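Local coordinates for thylakoid lumenal 15 kDa protein 1, chloroplastic (Arabidopsis thaliana, PDB 3N90), which is of unknown function but belongs to the pentapeptide repeat proteins and folds as a right-handed quadrilateral beta helix in the thylakoid lumen, at residues A[26-31]-A[44-49]. The protein carries 2 engineered substitutions. Residues are numbered along the deposited sequence; the frame is centred on the assembly and turned at random.
Sequences QTLIRQ and KGAKLL
Leu-28 and Leu-48 share a similar first torsion, chi1 -55° and -75°, which places each CG beside its own backbone N, and with their backbones stacked the side chains lie side by side, pointing the same way. CD2 of Leu-48 rests against CB of Leu-28 at 3.6 Å. CB of Ala-46 continues this buried apolar layer, 4.3 Å from CD1 of Leu-28. The pair is a worked example of how a pentapeptide repeat solenoid stacks its coils, equivalent residues lying over one another while the backbones carry the polar bonds. Lys-47 uses both its peptide groups: its N reaches Gln-26 O at 2.9 Å, almost straight at 171°. Its O accepts a more bent bond from Leu-28 N at 2.7 Å. Together these bonds bridge Thr-27 and Lys-47. Further along, Leu-28 to Gln-31 forms a type II turn, closed by Gln-31 N on Leu-28 O, and Arg-30 N, within the turn, donates a hydrogen bond to Leu-49 O at 2.8 Å. On the exposed side, CD2 of Leu-49 approaches CG2 of Ile-29 and lies over one face of the Arg-30 guanidinium. The 44-49 segment passes the pattern on through backbone hydrogen bonds that Ala-46 and Leu-48 make with Asp-67 of the next coil, whereas Leu-28 and Gln-31 contact Tyr-8 on the N-terminal side, where Gln-10 of helix 10-13 bonds Arg-30 O.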
loop_
_atom_site.group_PDB
_atom_site.type_symbol
_atom_site.label_atom_id
_atom_site.label_comp_id
_atom_site.label_asym_id
_atom_site.label_seq_id
_atom_site.Cartn_x
_atom_site.Cartn_y
_atom_site.Cartn_z
ATOM N N GLN A 26 -2.714 13.659 0.789
ATOM C CA GLN A 26 -2.086 14.342 -0.323
ATOM C C GLN A 26 -2.309 13.651 -1.638
ATOM O O GLN A 26 -2.500 12.427 -1.686
ATOM C CB GLN A 26 -0.615 14.519 -0.048
ATOM C CG GLN A 26 -0.418 15.265 1.268
ATOM C CD GLN A 26 0.956 15.776 1.424
ATOM O OE1 GLN A 26 1.314 16.319 2.470
ATOM N NE2 GLN A 26 1.758 15.605 0.397
ATOM N N THR A 27 -2.282 14.444 -2.712
ATOM C CA THR A 27 -2.370 13.921 -4.052
ATOM C C THR A 27 -0.989 13.539 -4.503
ATOM O O THR A 27 -0.116 14.405 -4.700
ATOM C CB THR A 27 -2.989 14.944 -5.015
ATOM O OG1 THR A 27 -4.251 15.320 -4.498
ATOM C CG2 THR A 27 -3.196 14.343 -6.383
ATOM N N LEU A 28 -0.777 12.218 -4.625
ATOM C CA LEU A 28 0.505 11.647 -4.997
ATOM C C LEU A 28 0.373 10.625 -6.145
ATOM O O LEU A 28 0.986 9.561 -6.132
ATOM C CB LEU A 28 1.169 10.990 -3.776
ATOM C CG LEU A 28 1.315 11.936 -2.566
ATOM C CD1 LEU A 28 1.451 11.145 -1.292
ATOM C CD2 LEU A 28 2.484 12.847 -2.787
ATOM N N ILE A 29 -0.412 10.987 -7.148
ATOM C CA ILE A 29 -0.641 10.107 -8.276
ATOM C C ILE A 29 0.677 9.835 -8.974
ATOM O O ILE A 29 1.386 10.759 -9.367
ATOM C CB ILE A 29 -1.679 10.752 -9.211
ATOM C CG1 ILE A 29 -3.045 10.817 -8.494
ATOM C CG2 ILE A 29 -1.689 10.047 -10.566
ATOM C CD1 ILE A 29 -4.168 11.564 -9.298
ATOM N N ARG A 30 1.035 8.558 -9.117
ATOM C CA ARG A 30 2.258 8.174 -9.805
ATOM C C ARG A 30 3.551 8.775 -9.203
ATOM O O ARG A 30 4.561 8.835 -9.863
ATOM C CB ARG A 30 2.152 8.454 -11.319
ATOM C CG ARG A 30 1.078 7.530 -11.959
ATOM C CD ARG A 30 0.813 7.974 -13.385
ATOM N NE ARG A 30 -0.113 7.070 -14.080
ATOM C CZ ARG A 30 -0.964 7.445 -15.024
ATOM N NH1 ARG A 30 -1.070 8.729 -15.356
ATOM N NH2 ARG A 30 -1.734 6.530 -15.618
ATOM N N GLN A 31 3.467 9.133 -7.925
ATOM C CA GLN A 31 4.654 9.522 -7.157
ATOM C C GLN A 31 5.657 8.354 -7.113
ATOM O O GLN A 31 5.268 7.166 -6.939
ATOM C CB GLN A 31 4.257 9.917 -5.750
ATOM C CG GLN A 31 5.316 10.814 -5.080
ATOM C CD GLN A 31 5.459 12.171 -5.749
ATOM O OE1 GLN A 31 4.457 12.761 -6.206
ATOM N NE2 GLN A 31 6.704 12.691 -5.806
ATOM N N LYS A 44 -2.319 8.214 5.237
ATOM C CA LYS A 44 -3.756 7.956 5.438
ATOM C C LYS A 44 -4.588 8.774 4.462
ATOM O O LYS A 44 -4.392 9.983 4.357
ATOM C CB LYS A 44 -4.168 8.259 6.885
ATOM C CG LYS A 44 -5.667 8.052 7.142
ATOM C CD LYS A 44 -5.953 8.033 8.639
ATOM C CE LYS A 44 -7.374 7.552 8.887
ATOM N NZ LYS A 44 -7.633 7.370 10.329
ATOM N N GLY A 45 -5.463 8.114 3.707
ATOM C CA GLY A 45 -6.312 8.781 2.701
ATOM C C GLY A 45 -5.598 9.464 1.560
ATOM O O GLY A 45 -6.197 10.291 0.845
ATOM N N ALA A 46 -4.305 9.158 1.376
ATOM C CA ALA A 46 -3.574 9.710 0.257
ATOM C C ALA A 46 -4.080 9.131 -1.075
ATOM O O ALA A 46 -4.642 8.026 -1.124
ATOM C CB ALA A 46 -2.090 9.475 0.400
ATOM N N LYS A 47 -3.896 9.890 -2.145
ATOM C CA LYS A 47 -4.258 9.420 -3.466
ATOM C C LYS A 47 -2.969 9.014 -4.169
ATOM O O LYS A 47 -2.119 9.848 -4.546
ATOM C CB LYS A 47 -5.073 10.454 -4.267
ATOM C CG LYS A 47 -6.292 11.021 -3.565
ATOM C CD LYS A 47 -7.254 9.951 -3.032
ATOM C CE LYS A 47 -8.546 10.570 -2.456
ATOM N NZ LYS A 47 -9.666 9.570 -2.472
ATOM N N LEU A 48 -2.798 7.696 -4.292
ATOM C CA LEU A 48 -1.539 7.129 -4.761
ATOM C C LEU A 48 -1.741 6.220 -5.991
ATOM O O LEU A 48 -1.009 5.230 -6.191
ATOM C CB LEU A 48 -0.892 6.320 -3.626
ATOM C CG LEU A 48 -0.231 7.155 -2.507
ATOM C CD1 LEU A 48 -0.265 6.471 -1.161
ATOM C CD2 LEU A 48 1.198 7.437 -2.959
ATOM N N LEU A 49 -2.732 6.548 -6.815
ATOM C CA LEU A 49 -2.927 5.781 -8.013
ATOM C C LEU A 49 -1.617 5.670 -8.801
ATOM O O LEU A 49 -0.992 6.685 -9.119
ATOM C CB LEU A 49 -4.030 6.396 -8.882
ATOM C CG LEU A 49 -4.295 5.677 -10.219
ATOM C CD1 LEU A 49 -5.801 5.691 -10.507
ATOM C CD2 LEU A 49 -3.461 6.219 -11.405
#